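Side-chain contacts in SPCC18.06c protein (Schizosaccharomyces pombe, PDB 2P51), which acts as the catalytic, metal-dependent deadenylase of the CCR4-NOT core complex, removing poly(A) from mRNA as 5'-AMP from the 3' end: residues Q33-I38 against A148-G153; N79-K84 against I183-E188; S40-Y45 against S154-Q159. One frame throughout, in Å; residues are numbered along the deposited sequence.

Contact 1: residues Q33-I38 against A148-G153; sequences QEMNLI and AELLIG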
# COMPACT_ATOMS: atom_id res chain seq x y z
N GLN A 33 19.27 6.50 2.09
CA GLN A 33 19.27 6.90 3.50
C GLN A 33 18.00 6.48 4.22
O GLN A 33 17.94 5.99 5.34
CB GLN A 33 19.46 8.43 3.53
CG GLN A 33 19.48 9.13 4.84
CD GLN A 33 19.70 10.64 4.75
OE1 GLN A 33 18.82 11.43 4.39
NE2 GLN A 33 20.93 11.04 5.11
N GLU A 34 16.87 6.73 3.50
CA GLU A 34 15.61 6.43 4.17
C GLU A 34 15.42 4.92 4.28
O GLU A 34 14.91 4.44 5.30
CB GLU A 34 14.46 7.13 3.41
CG GLU A 34 14.57 8.66 3.53
CD GLU A 34 14.49 9.15 4.97
OE1 GLU A 34 13.74 8.59 5.84
OE2 GLU A 34 15.23 10.12 5.26
N MET A 35 15.80 4.17 3.22
CA MET A 35 15.71 2.70 3.37
C MET A 35 16.61 2.23 4.50
O MET A 35 16.23 1.30 5.23
CB MET A 35 16.05 1.99 2.05
CG MET A 35 14.99 2.20 0.97
SD MET A 35 13.35 1.57 1.47
CE MET A 35 13.80 -0.08 1.85
N ASN A 36 17.77 2.86 4.66
CA ASN A 36 18.68 2.45 5.74
C ASN A 36 17.99 2.70 7.08
O ASN A 36 18.09 1.86 7.99
CB ASN A 36 20.03 3.18 5.72
CG ASN A 36 20.96 2.75 4.62
OD1 ASN A 36 21.97 3.43 4.28
ND2 ASN A 36 20.65 1.61 4.06
N LEU A 37 17.30 3.83 7.20
CA LEU A 37 16.60 4.13 8.47
C LEU A 37 15.52 3.10 8.74
O LEU A 37 15.41 2.56 9.84
CB LEU A 37 16.03 5.53 8.43
CG LEU A 37 15.33 6.05 9.70
CD1 LEU A 37 16.19 5.94 10.95
CD2 LEU A 37 14.89 7.48 9.46
N ILE A 38 14.69 2.83 7.72
CA ILE A 38 13.67 1.77 7.83
C ILE A 38 14.31 0.45 8.21
O ILE A 38 13.80 -0.22 9.12
CB ILE A 38 12.86 1.66 6.54
CG1 ILE A 38 12.00 2.92 6.36
CG2 ILE A 38 12.00 0.38 6.52
CD1 ILE A 38 11.39 3.06 4.96
N ALA A 148 12.83 -1.23 -5.55
CA ALA A 148 12.57 -2.66 -5.37
C ALA A 148 13.80 -3.43 -4.92
O ALA A 148 13.71 -4.29 -4.03
CB ALA A 148 12.00 -3.16 -6.70
N GLU A 149 14.98 -3.16 -5.50
CA GLU A 149 16.19 -3.79 -5.02
C GLU A 149 16.38 -3.60 -3.52
O GLU A 149 16.71 -4.55 -2.80
CB GLU A 149 17.38 -3.14 -5.73
CG GLU A 149 18.20 -4.11 -6.53
CD GLU A 149 19.20 -3.35 -7.37
OE1 GLU A 149 19.84 -2.46 -6.77
OE2 GLU A 149 19.29 -3.70 -8.56
N LEU A 150 16.17 -2.38 -3.04
CA LEU A 150 16.32 -2.08 -1.62
C LEU A 150 15.25 -2.76 -0.78
O LEU A 150 15.51 -3.27 0.31
CB LEU A 150 16.33 -0.56 -1.39
CG LEU A 150 17.57 0.15 -2.00
CD1 LEU A 150 17.49 1.66 -1.78
CD2 LEU A 150 18.87 -0.39 -1.44
N LEU A 151 14.01 -2.75 -1.28
CA LEU A 151 12.92 -3.34 -0.51
C LEU A 151 13.14 -4.84 -0.34
O LEU A 151 12.97 -5.38 0.74
CB LEU A 151 11.57 -3.09 -1.19
CG LEU A 151 10.36 -3.67 -0.42
CD1 LEU A 151 10.22 -2.99 0.95
CD2 LEU A 151 9.08 -3.55 -1.23
N ILE A 152 13.54 -5.51 -1.41
CA ILE A 152 13.71 -6.96 -1.31
C ILE A 152 14.77 -7.30 -0.29
O ILE A 152 14.61 -8.27 0.45
CB ILE A 152 14.05 -7.59 -2.69
CG1 ILE A 152 12.91 -7.39 -3.69
CG2 ILE A 152 14.41 -9.07 -2.57
CD1 ILE A 152 13.33 -7.66 -5.12
N GLY A 153 15.83 -6.50 -0.21
CA GLY A 153 16.89 -6.83 0.77
C GLY A 153 16.65 -6.21 2.11
O GLY A 153 17.52 -6.32 2.96

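Contact 2: residues N79-K84 against I183-E188; sequences NVDSLK and IPLPAE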
# COMPACT_ATOMS: atom_id res chain seq x y z
N ASN A 79 -4.54 -2.90 -15.88
CA ASN A 79 -4.20 -1.50 -15.54
C ASN A 79 -2.89 -1.39 -14.78
O ASN A 79 -2.09 -0.50 -15.09
CB ASN A 79 -5.37 -0.85 -14.74
CG ASN A 79 -6.54 -0.58 -15.68
OD1 ASN A 79 -6.55 0.47 -16.32
ND2 ASN A 79 -7.50 -1.48 -15.81
N VAL A 80 -2.66 -2.29 -13.82
CA VAL A 80 -1.41 -2.19 -13.05
C VAL A 80 -0.24 -2.43 -13.97
O VAL A 80 0.80 -1.74 -13.84
CB VAL A 80 -1.40 -3.17 -11.86
CG1 VAL A 80 -0.05 -3.15 -11.19
CG2 VAL A 80 -2.47 -2.82 -10.83
N ASP A 81 -0.36 -3.38 -14.90
CA ASP A 81 0.79 -3.61 -15.78
C ASP A 81 1.12 -2.35 -16.61
O ASP A 81 2.30 -2.17 -16.92
CB ASP A 81 0.50 -4.70 -16.80
CG ASP A 81 0.73 -6.11 -16.33
OD1 ASP A 81 1.29 -6.37 -15.24
OD2 ASP A 81 0.33 -7.01 -17.11
N SER A 82 0.10 -1.54 -16.94
CA SER A 82 0.25 -0.48 -17.91
C SER A 82 0.50 0.92 -17.37
O SER A 82 1.02 1.78 -18.08
CB SER A 82 -1.03 -0.42 -18.78
OG SER A 82 -0.87 -1.50 -19.72
N LEU A 83 0.13 1.13 -16.12
CA LEU A 83 0.13 2.46 -15.54
C LEU A 83 1.17 2.51 -14.43
O LEU A 83 1.23 1.60 -13.59
CB LEU A 83 -1.23 2.82 -14.94
CG LEU A 83 -2.42 2.84 -15.93
CD1 LEU A 83 -3.70 3.29 -15.20
CD2 LEU A 83 -2.12 3.76 -17.10
N LYS A 84 1.96 3.55 -14.48
CA LYS A 84 3.06 3.63 -13.51
C LYS A 84 2.64 4.07 -12.12
O LYS A 84 1.82 4.97 -11.92
CB LYS A 84 4.11 4.63 -14.03
CG LYS A 84 4.82 4.12 -15.29
CD LYS A 84 5.75 5.24 -15.79
CE LYS A 84 6.51 4.66 -16.99
NZ LYS A 84 7.49 5.66 -17.46
N ILE A 183 8.15 -7.36 -14.16
CA ILE A 183 7.64 -8.08 -15.31
C ILE A 183 6.13 -7.98 -15.25
O ILE A 183 5.63 -7.61 -14.17
CB ILE A 183 8.03 -9.56 -15.27
CG1 ILE A 183 7.69 -10.20 -13.90
CG2 ILE A 183 9.49 -9.80 -15.63
CD1 ILE A 183 7.97 -11.70 -13.88
N PRO A 184 5.40 -8.28 -16.32
CA PRO A 184 3.94 -8.32 -16.27
C PRO A 184 3.45 -9.24 -15.16
O PRO A 184 4.09 -10.25 -14.81
CB PRO A 184 3.55 -8.94 -17.61
CG PRO A 184 4.72 -8.62 -18.51
CD PRO A 184 5.96 -8.59 -17.65
N LEU A 185 2.30 -8.93 -14.58
CA LEU A 185 1.74 -9.77 -13.52
C LEU A 185 1.32 -11.13 -14.08
O LEU A 185 1.07 -11.32 -15.30
CB LEU A 185 0.56 -9.06 -12.84
CG LEU A 185 0.89 -7.76 -12.10
CD1 LEU A 185 -0.39 -6.96 -11.88
CD2 LEU A 185 1.58 -8.09 -10.78
N PRO A 186 1.23 -12.12 -13.20
CA PRO A 186 0.71 -13.44 -13.66
C PRO A 186 -0.67 -13.32 -14.32
O PRO A 186 -1.52 -12.46 -14.04
CB PRO A 186 0.68 -14.24 -12.36
CG PRO A 186 1.73 -13.59 -11.50
CD PRO A 186 1.61 -12.11 -11.77
N ALA A 187 -0.99 -14.21 -15.27
CA ALA A 187 -2.23 -14.18 -16.04
C ALA A 187 -3.46 -14.54 -15.21
O ALA A 187 -4.58 -14.08 -15.47
CB ALA A 187 -2.15 -15.13 -17.22
N GLU A 188 -3.27 -15.39 -14.21
CA GLU A 188 -4.36 -15.88 -13.37
C GLU A 188 -4.12 -15.55 -11.90
O GLU A 188 -2.96 -15.52 -11.47
CB GLU A 188 -4.54 -17.38 -13.54
CG GLU A 188 -4.93 -17.80 -14.96
CD GLU A 188 -6.44 -17.91 -15.06
OE1 GLU A 188 -7.08 -16.96 -15.58
OE2 GLU A 188 -6.97 -18.94 -14.58
O HOH W 1 0.17 -9.58 -17.23
O HOH W 2 3.64 -5.49 -14.28

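Contact 3: residues S40-Y45 against S154-Q159; sequences SLIERY and SGLVLQ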
# COMPACT_ATOMS: atom_id res chain seq x y z
N SER A 40 16.93 -0.17 9.87
CA SER A 40 17.39 -0.14 11.24
C SER A 40 16.26 -0.23 12.26
O SER A 40 16.58 -0.51 13.44
CB SER A 40 18.17 1.17 11.45
OG SER A 40 17.33 2.29 11.70
N LEU A 41 15.02 0.01 11.84
CA LEU A 41 13.87 0.04 12.75
C LEU A 41 13.00 -1.19 12.66
O LEU A 41 12.24 -1.47 13.58
CB LEU A 41 12.99 1.28 12.44
CG LEU A 41 13.62 2.62 12.90
CD1 LEU A 41 13.01 3.85 12.28
CD2 LEU A 41 13.51 2.69 14.43
N ILE A 42 13.04 -1.93 11.55
CA ILE A 42 11.99 -2.94 11.28
C ILE A 42 11.96 -4.04 12.32
O ILE A 42 10.88 -4.58 12.60
CB ILE A 42 12.13 -3.53 9.85
CG1 ILE A 42 10.93 -4.42 9.48
CG2 ILE A 42 13.44 -4.28 9.70
CD1 ILE A 42 9.65 -3.63 9.36
N GLU A 43 13.13 -4.37 12.91
CA GLU A 43 13.03 -5.49 13.87
C GLU A 43 12.22 -5.08 15.09
O GLU A 43 11.48 -5.91 15.66
CB GLU A 43 14.43 -5.96 14.27
CG GLU A 43 14.41 -7.04 15.35
CD GLU A 43 15.76 -7.67 15.55
OE1 GLU A 43 16.75 -7.16 14.96
OE2 GLU A 43 15.85 -8.69 16.27
N ARG A 44 12.32 -3.84 15.52
CA ARG A 44 11.60 -3.30 16.66
C ARG A 44 10.17 -2.89 16.32
O ARG A 44 9.32 -2.82 17.22
CB ARG A 44 12.33 -2.07 17.24
CG ARG A 44 13.57 -2.43 18.07
CD ARG A 44 14.25 -1.14 18.49
NE ARG A 44 15.04 -0.67 17.35
CZ ARG A 44 15.30 0.60 17.13
NH1 ARG A 44 14.79 1.49 17.99
NH2 ARG A 44 16.04 0.99 16.11
N TYR A 45 9.91 -2.58 15.05
CA TYR A 45 8.58 -2.12 14.60
C TYR A 45 8.14 -2.96 13.38
O TYR A 45 8.16 -2.47 12.24
CB TYR A 45 8.66 -0.63 14.25
CG TYR A 45 9.04 0.25 15.42
CD1 TYR A 45 8.08 0.76 16.29
CD2 TYR A 45 10.41 0.53 15.62
CE1 TYR A 45 8.49 1.55 17.37
CE2 TYR A 45 10.81 1.33 16.68
CZ TYR A 45 9.83 1.83 17.52
OH TYR A 45 10.24 2.62 18.57
N SER A 154 15.53 -5.57 2.39
CA SER A 154 15.36 -4.72 3.56
C SER A 154 15.04 -5.50 4.83
O SER A 154 15.27 -4.94 5.92
CB SER A 154 14.21 -3.70 3.34
OG SER A 154 12.96 -4.40 3.12
N GLY A 155 14.51 -6.70 4.71
CA GLY A 155 13.97 -7.43 5.86
C GLY A 155 12.45 -7.23 5.93
O GLY A 155 11.83 -7.90 6.77
N LEU A 156 11.83 -6.36 5.11
CA LEU A 156 10.39 -6.19 5.24
C LEU A 156 9.65 -7.28 4.48
O LEU A 156 8.49 -7.57 4.89
CB LEU A 156 9.98 -4.82 4.71
CG LEU A 156 10.06 -3.62 5.68
CD1 LEU A 156 11.53 -3.30 6.05
CD2 LEU A 156 9.35 -2.42 5.10
N VAL A 157 10.24 -7.81 3.39
CA VAL A 157 9.52 -8.86 2.62
C VAL A 157 10.20 -10.21 2.80
O VAL A 157 11.34 -10.23 3.28
CB VAL A 157 9.38 -8.48 1.14
CG1 VAL A 157 8.53 -7.22 0.99
CG2 VAL A 157 10.74 -8.32 0.47
N LEU A 158 9.53 -11.29 2.45
CA LEU A 158 10.06 -12.66 2.57
C LEU A 158 10.30 -13.06 4.03
O LEU A 158 11.02 -14.00 4.37
CB LEU A 158 11.34 -12.85 1.73
CG LEU A 158 11.21 -12.57 0.22
CD1 LEU A 158 12.56 -12.24 -0.43
CD2 LEU A 158 10.59 -13.75 -0.52
N GLN A 159 9.69 -12.35 4.97
CA GLN A 159 9.93 -12.62 6.37
C GLN A 159 8.62 -12.77 7.16
O GLN A 159 7.85 -11.83 7.29
CB GLN A 159 10.76 -11.48 6.99
CG GLN A 159 12.15 -11.30 6.44
CD GLN A 159 13.17 -12.34 6.87
OE1 GLN A 159 14.28 -12.35 6.31
NE2 GLN A 159 12.80 -13.18 7.84

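Contact 1: residues Q33-I38 against A148-G153
Met35 and Leu150 mark the closest approach of two helical segments, with CA of Met35 6.9 Å from CA of Leu150. Residues 33-38 belong to the interior of helix 31-41, where Leu37 N and Ile38 N bond back to the carbonyls of Gln33 and Glu34. Residues 148-152 are the last turn of helix 144-152, and Gly153 is the first residue to leave helical angles. No hydrogen bond joins the two backbones, and the contact is made by apolar side chains.

Met35, which is buried, and the partly exposed Leu150 each send their CB toward the opposite helix, and their side chains cross obliquely. The methionine chain starts with CG anti to its carbonyl carbon (chi1 -70°) and bends again at chi2 and chi3, so that it folds over the leucine instead of reaching past it. Its CG rests 3.8 Å from Leu150 CD1 and 3.9 Å from Leu150 CB, lying alongside the edge of the leucine that runs from CB to CD1. The terminal methyl turns along the backbone of helix 144-152: Met35 CE is 3.9 Å from Leu150 O and 4.1 Å from Leu151 N.

These two helices belong to the DEDD nuclease fold, in which helices pack around a central mixed sheet. Helix 31-41 also meets strand 105-109 of that sheet, where Met35 and Ile38 touch Phe108. The preceding residue, Glu34, takes no part across the contact; its carboxylate is held by a salt bridge to Arg24 and a hydrogen bond to Trp106 NE1.

Leu150 also touches Leu31 and Gln32, extending its contact with helix 31-41 toward that helix's N-terminal end.

Contact 2: residues N79-K84 against I183-E188
The carboxylate of Asp81 reaches across to the backbone of residues 183-188 and accepts the amide of Leu185. Leu185 N lies 2.8 Å from Asp81 OD1, at an N-H...O angle of 165°, and the bond uses the syn lone pair of that oxygen. Asp81 CG stands anti to the carbonyl carbon (chi1 -84°), which swings the acid off the last turn of helix 69-82 and over the chain at Pro184 and Leu185. There the side chains of Asp81 and Pro184 cross at about a right angle, with Asp81 OD1 3.4 Å from Pro184 CA. The leucine branch lies against the same bonded oxygen, Leu185 CG being 3.5 Å from Asp81 OD1.

Two waters widen the grip. One donates to Asp81 OD2, at 2.6 Å, and to Leu185 O; the other donates to Asp81 OD1 and to Ile183 O. OD1 thus accepts from both an amide and a water, and the carboxylate is tied to three backbone atoms, Leu185 N directly and Leu185 O and Ile183 O through water. With an alanine in place of Asp81, the Leu185 amide would probably lose its acceptor and both waters their carboxylate partner.

Beside the carboxylate the contact turns apolar. Leu185 points toward the helix and crosses Val80 at about a right angle, its CD1 3.9 Å from Val80 CG1. The leucine is buried further by Tyr73, Leu76, Ala174 and Phe192, and Val80 by Tyr171, Ala174 and Tyr175.

In the DEDD nuclease fold this joins the C-terminal end of helix 69-82 to the loop between helices 170-181 and 189-199. The Val80 side chain is about 8 Å from that of Asp172, a ligand of one of the two magnesium ions, and rests on helix 170-181, which carries that aspartate, so the packing lies close to the metal site.

Contact 3: residues S40-Y45 against S154-Q159
The CG1-CD1 arm of Ile42 meets CG and CD1 of Leu156, each side chain set by its torsions. In Ile42, CG1 extends anti to the backbone N (chi1 -172°) and chi2 of 67° turns CD1 back over the leucine; in Leu156, CG lies anti to the carbonyl carbon, and although its CB does not point straight at residues 40-45, the branch end swings over to them. The two chains cross at a slant. Ile42 CG1 lies 3.7 Å from Leu156 CD1, and Ile42 CD1 lies 3.7 Å from Leu156 CG, so both the shaft and the tip of the isoleucine press on the leucine branch.

The turn that presents Leu156 is braced from within. Ser154 OG accepts from Leu156 N at 3.0 Å, an ST turn, and is also hydrogen-bonded to Leu151 O of the preceding helix. A CB on Gly155 would point toward Ile42, about 3.9 Å from Ile42 CG2, and at this positive phi (97°) it would also collide with Ser154 O. On the other segment, Arg44 NH2 donates to Ser40 O from above the carbonyl plane, bridging Ser40 and Arg44.

Leu156 O accepts from Trp164 NE1 of strand 163-166. Both apolar side chains touch Val48; the contact thus joins the C-terminal part of helix 31-41 and the loop after helix 144-152 to strand 47-53.

Contacts 1 and 3 are buried neighbours, centred 10 Å apart and using the same helix 31-41, first against helix 144-152 and then against the loop that follows it. They meet directly, Ile38 CG2 lying 3.7 Å from Leu156 CD1. Both are apolar, without a hydrogen bond between their segments. Contact 2 lies apart, its centre about 23 and 27 Å from the centres of the other two, and joins different elements: helix 69-82 and the loop before helix 189-199. Only partly buried, with Pro184 exposed, it alone combines a carboxylate-to-amide bond and bridging waters with a small apolar core, and of the three it is the one whose packing reaches closest to the magnesium site.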